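Local structure of 2,3-dimethylmalate lyase (Aspergillus niger, 3FA3) at residues Ala85-Gly90 against Phe112-Gln117. The protein is a lyase of the phosphoenolpyruvate phosphomutase family, whose members have a TIM-barrel fold. Residues are numbered along the deposited sequence; the frame is centred on the assembly and turned at random.
With MN (manganese (II) ion), chain U; OAF (2,2-difluoro-3,3-dihydroxybutanedioic acid), chain V.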
ATOM      1  N   ALA B  85      -6.895 -17.157  -7.362  1.00 36.73           N
ATOM      2  CA  ALA B  85      -6.725 -15.751  -7.594  1.00 36.29           C
ATOM      3  C   ALA B  85      -6.136 -15.459  -8.983  1.00 36.43           C
ATOM      4  O   ALA B  85      -5.146 -16.091  -9.422  1.00 36.33           O
ATOM      5  CB  ALA B  85      -5.883 -15.222  -6.531  1.00 36.25           C
ATOM      6  N   ASP B  86      -6.773 -14.529  -9.693  1.00 36.37           N
ATOM      7  CA  ASP B  86      -6.164 -13.926 -10.885  1.00 36.55           C
ATOM      8  C   ASP B  86      -4.714 -13.432 -10.580  1.00 36.15           C
ATOM      9  O   ASP B  86      -4.416 -13.040  -9.467  1.00 35.36           O
ATOM     10  CB  ASP B  86      -7.043 -12.757 -11.313  1.00 36.84           C
ATOM     11  CG  ASP B  86      -6.934 -12.420 -12.789  1.00 36.30           C
ATOM     12  OD1 ASP B  86      -5.957 -12.798 -13.444  1.00 35.93           O
ATOM     13  OD2 ASP B  86      -7.852 -11.742 -13.280  1.00 35.86           O
ATOM     14  N   ALA B  87      -3.820 -13.509 -11.570  1.00 36.43           N
ATOM     15  CA  ALA B  87      -2.416 -13.085 -11.459  1.00 35.75           C
ATOM     16  C   ALA B  87      -2.037 -12.444 -12.769  1.00 35.95           C
ATOM     17  O   ALA B  87      -0.886 -12.115 -13.007  1.00 36.49           O
ATOM     18  CB  ALA B  87      -1.559 -14.228 -11.223  1.00 35.02           C
ATOM     19  N   ASP B  88      -3.024 -12.257 -13.630  1.00 36.20           N
ATOM     20  CA  ASP B  88      -2.827 -11.546 -14.857  1.00 36.41           C
ATOM     21  C   ASP B  88      -1.717 -12.160 -15.662  1.00 36.64           C
ATOM     22  O   ASP B  88      -1.893 -13.238 -16.166  1.00 37.99           O
ATOM     23  CB  ASP B  88      -2.591 -10.082 -14.550  1.00 36.24           C
ATOM     24  CG  ASP B  88      -3.896  -9.373 -14.220  1.00 38.01           C
ATOM     25  OD1 ASP B  88      -4.986  -9.762 -14.829  1.00 36.37           O
ATOM     26  OD2 ASP B  88      -3.816  -8.441 -13.352  1.00 38.71           O
ATOM     27  N   THR B  89      -0.584 -11.514 -15.811  1.00 36.62           N
ATOM     28  CA  THR B  89       0.500 -12.168 -16.506  1.00 36.85           C
ATOM     29  C   THR B  89       1.693 -12.366 -15.593  1.00 37.29           C
ATOM     30  O   THR B  89       2.693 -12.944 -16.010  1.00 37.97           O
ATOM     31  CB  THR B  89       0.955 -11.423 -17.806  1.00 36.96           C
ATOM     32  OG1 THR B  89       1.800 -10.309 -17.473  1.00 38.64           O
ATOM     33  CG2 THR B  89      -0.231 -10.956 -18.649  1.00 36.58           C
ATOM     34  N   GLY B  90       1.621 -11.895 -14.354  1.00 37.17           N
ATOM     35  CA  GLY B  90       2.702 -12.202 -13.414  1.00 37.58           C
ATOM     36  C   GLY B  90       3.573 -10.991 -13.238  1.00 37.42           C
ATOM     37  O   GLY B  90       4.703 -11.031 -12.705  1.00 36.70           O
ATOM     38  N   PHE B 112      -3.396 -19.778  -8.528  1.00 35.19           N
ATOM     39  CA  PHE B 112      -3.439 -18.510  -9.307  1.00 36.23           C
ATOM     40  C   PHE B 112      -3.249 -18.789 -10.788  1.00 36.53           C
ATOM     41  O   PHE B 112      -2.670 -19.833 -11.133  1.00 37.11           O
ATOM     42  CB  PHE B 112      -2.393 -17.511  -8.782  1.00 36.03           C
ATOM     43  CG  PHE B 112      -0.974 -17.944  -8.981  1.00 34.98           C
ATOM     44  CD1 PHE B 112      -0.178 -17.326  -9.929  1.00 35.12           C
ATOM     45  CD2 PHE B 112      -0.447 -18.956  -8.254  1.00 35.17           C
ATOM     46  CE1 PHE B 112       1.119 -17.699 -10.154  1.00 35.70           C
ATOM     47  CE2 PHE B 112       0.884 -19.356  -8.480  1.00 38.01           C
ATOM     48  CZ  PHE B 112       1.671 -18.712  -9.433  1.00 35.85           C
ATOM     49  N   HIS B 113      -3.722 -17.916 -11.665  1.00 36.45           N
ATOM     50  CA  HIS B 113      -3.571 -18.206 -13.111  1.00 36.86           C
ATOM     51  C   HIS B 113      -2.714 -17.183 -13.863  1.00 37.25           C
ATOM     52  O   HIS B 113      -2.782 -15.981 -13.574  1.00 38.58           O
ATOM     53  CB  HIS B 113      -4.927 -18.512 -13.832  1.00 36.82           C
ATOM     54  CG  HIS B 113      -5.931 -17.373 -13.846  1.00 38.45           C
ATOM     55  ND1 HIS B 113      -5.764 -16.223 -14.599  1.00 37.93           N
ATOM     56  CD2 HIS B 113      -7.137 -17.237 -13.234  1.00 38.32           C
ATOM     57  CE1 HIS B 113      -6.795 -15.417 -14.411  1.00 38.64           C
ATOM     58  NE2 HIS B 113      -7.643 -16.005 -13.589  1.00 38.34           N
ATOM     59  N   ILE B 114      -1.934 -17.636 -14.837  1.00 36.85           N
ATOM     60  CA  ILE B 114      -1.038 -16.765 -15.583  1.00 36.87           C
ATOM     61  C   ILE B 114      -1.327 -16.872 -17.084  1.00 37.01           C
ATOM     62  O   ILE B 114      -1.283 -17.950 -17.658  1.00 37.40           O
ATOM     63  CB  ILE B 114       0.455 -17.158 -15.284  1.00 37.05           C
ATOM     64  CG1 ILE B 114       0.799 -16.909 -13.813  1.00 37.54           C
ATOM     65  CG2 ILE B 114       1.471 -16.394 -16.175  1.00 36.44           C
ATOM     66  CD1 ILE B 114       1.911 -15.844 -13.656  1.00 36.34           C
ATOM     67  N   GLU B 115      -1.585 -15.753 -17.740  1.00 37.78           N
ATOM     68  CA  GLU B 115      -1.999 -15.783 -19.164  1.00 38.10           C
ATOM     69  C   GLU B 115      -0.820 -15.421 -20.132  1.00 38.10           C
ATOM     70  O   GLU B 115       0.253 -15.035 -19.649  1.00 38.09           O
ATOM     71  CB  GLU B 115      -3.273 -14.916 -19.370  1.00 37.73           C
ATOM     72  CG  GLU B 115      -3.068 -13.365 -19.196  1.00 37.10           C
ATOM     73  CD  GLU B 115      -4.264 -12.654 -18.566  1.00 36.11           C
ATOM     74  OE1 GLU B 115      -4.928 -13.211 -17.654  1.00 37.23           O
ATOM     75  OE2 GLU B 115      -4.525 -11.518 -18.969  1.00 34.85           O
ATOM     76  N   ASP B 116      -1.020 -15.533 -21.461  1.00 37.41           N
ATOM     77  CA  ASP B 116       0.033 -15.250 -22.472  1.00 37.11           C
ATOM     78  C   ASP B 116      -0.082 -13.883 -23.150  1.00 36.75           C
ATOM     79  O   ASP B 116       0.461 -13.606 -24.222  1.00 36.38           O
ATOM     80  CB  ASP B 116       0.103 -16.362 -23.527  1.00 36.74           C
ATOM     81  CG  ASP B 116      -1.242 -16.662 -24.162  1.00 36.22           C
ATOM     82  OD1 ASP B 116      -2.295 -16.206 -23.675  1.00 35.78           O
ATOM     83  OD2 ASP B 116      -1.237 -17.368 -25.176  1.00 36.36           O
ATOM     84  N   GLN B 117      -0.791 -13.010 -22.487  1.00 37.46           N
ATOM     85  CA  GLN B 117      -0.920 -11.647 -22.982  1.00 37.95           C
ATOM     86  C   GLN B 117       0.321 -10.746 -22.748  1.00 38.09           C
ATOM     87  O   GLN B 117       1.196 -11.002 -21.907  1.00 38.20           O
ATOM     88  CB  GLN B 117      -2.187 -11.006 -22.399  1.00 37.71           C
ATOM     89  CG  GLN B 117      -3.470 -11.363 -23.121  1.00 36.19           C
ATOM     90  CD  GLN B 117      -4.658 -10.518 -22.659  1.00 38.27           C
ATOM     91  OE1 GLN B 117      -4.646  -9.280 -22.753  1.00 37.32           O
ATOM     92  NE2 GLN B 117      -5.696 -11.190 -22.144  1.00 38.02           N
TER
HETATM   93 MN    MN U 401      -8.647 -11.381 -15.497  1.00 37.40          MN
HETATM   94  O2  OAF V 501     -12.243 -12.268 -13.772  1.00 36.62           O
HETATM   95  C1  OAF V 501     -11.275 -12.004 -14.535  1.00 33.99           C
HETATM   96  O1  OAF V 501     -10.441 -11.069 -14.391  1.00 32.57           O
HETATM   97  C2  OAF V 501     -11.132 -12.908 -15.777  1.00 32.40           C
HETATM   98  O4  OAF V 501     -11.627 -14.195 -15.536  1.00 32.58           O
HETATM   99  O3  OAF V 501      -9.773 -13.031 -16.123  1.00 30.76           O
HETATM  100  C3  OAF V 501     -12.000 -12.368 -16.903  1.00 33.52           C
HETATM  101  F1  OAF V 501     -11.880 -11.028 -17.001  1.00 36.19           F
HETATM  102  F2  OAF V 501     -13.292 -12.795 -16.616  1.00 32.87           F
HETATM  103  C4  OAF V 501     -11.489 -12.854 -18.257  1.00 32.64           C
HETATM  104  O5  OAF V 501     -10.389 -12.453 -18.663  1.00 28.93           O
HETATM  105  O6  OAF V 501     -12.252 -13.620 -18.860  1.00 35.56           O
HETATM  106  O   HOH W   1      -6.891 -12.536 -16.047  1.00 31.47           O
HETATM  107  O   HOH W   2      -7.839  -9.210 -14.896  1.00 25.99           O
HETATM  108  O   HOH W   3      -9.014 -10.205 -17.296  1.00 29.86           O
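Asp86 crosses His113 with its carboxylate plane 40° from the imidazole plane. The CA of Asp86 sits over one face of the ring, 4.0 Å from its centroid, a CH-pi contact. The edge of the ring meets a water bound to manganese, and His113 NE2 is hydrogen-bonded to Tyr43. With CG anti to the backbone N (chi1 -155°), the Asp86 carboxylate reaches the metal, and OD2 binds manganese at 2.4 Å. 2,2-Difluoro-3,3-dihydroxybutanedioic acid binds the manganese through O1 and O3, each at 2.1 Å. Asp86 OD1 accepts a hydrogen bond from the backbone N of Asp88, which comes from above the carboxylate plane and closes an Asx turn. The water at the ring edge also donates to Asp86 OD1 and Glu115 OE1, so it lies between two carboxylates. A second metal-bound water donates to Asp88 OD1. Lys121 forms salt bridges with Asp88 and Glu115, which probably offsets the gathered negative charge.

Backbone bonds also join the segments: His113 N donates to Ala85 O, and Glu115 N donates to Asp88 O (3.0 Å) almost straight, at 163°. Away from the metal, Ala87 CB meets the edge of the Phe112 ring at CD1 (3.6 Å). Ile114 CD1 packs on Gly90 CA, and Thr89 CG2 on Glu115 CG. Strands 83-86 and 111-114 are parallel neighbours in a beta-alpha-beta unit with helix 94-107. Their C-terminal ends carry the metal and ligand site, as is usual in TIM barrels.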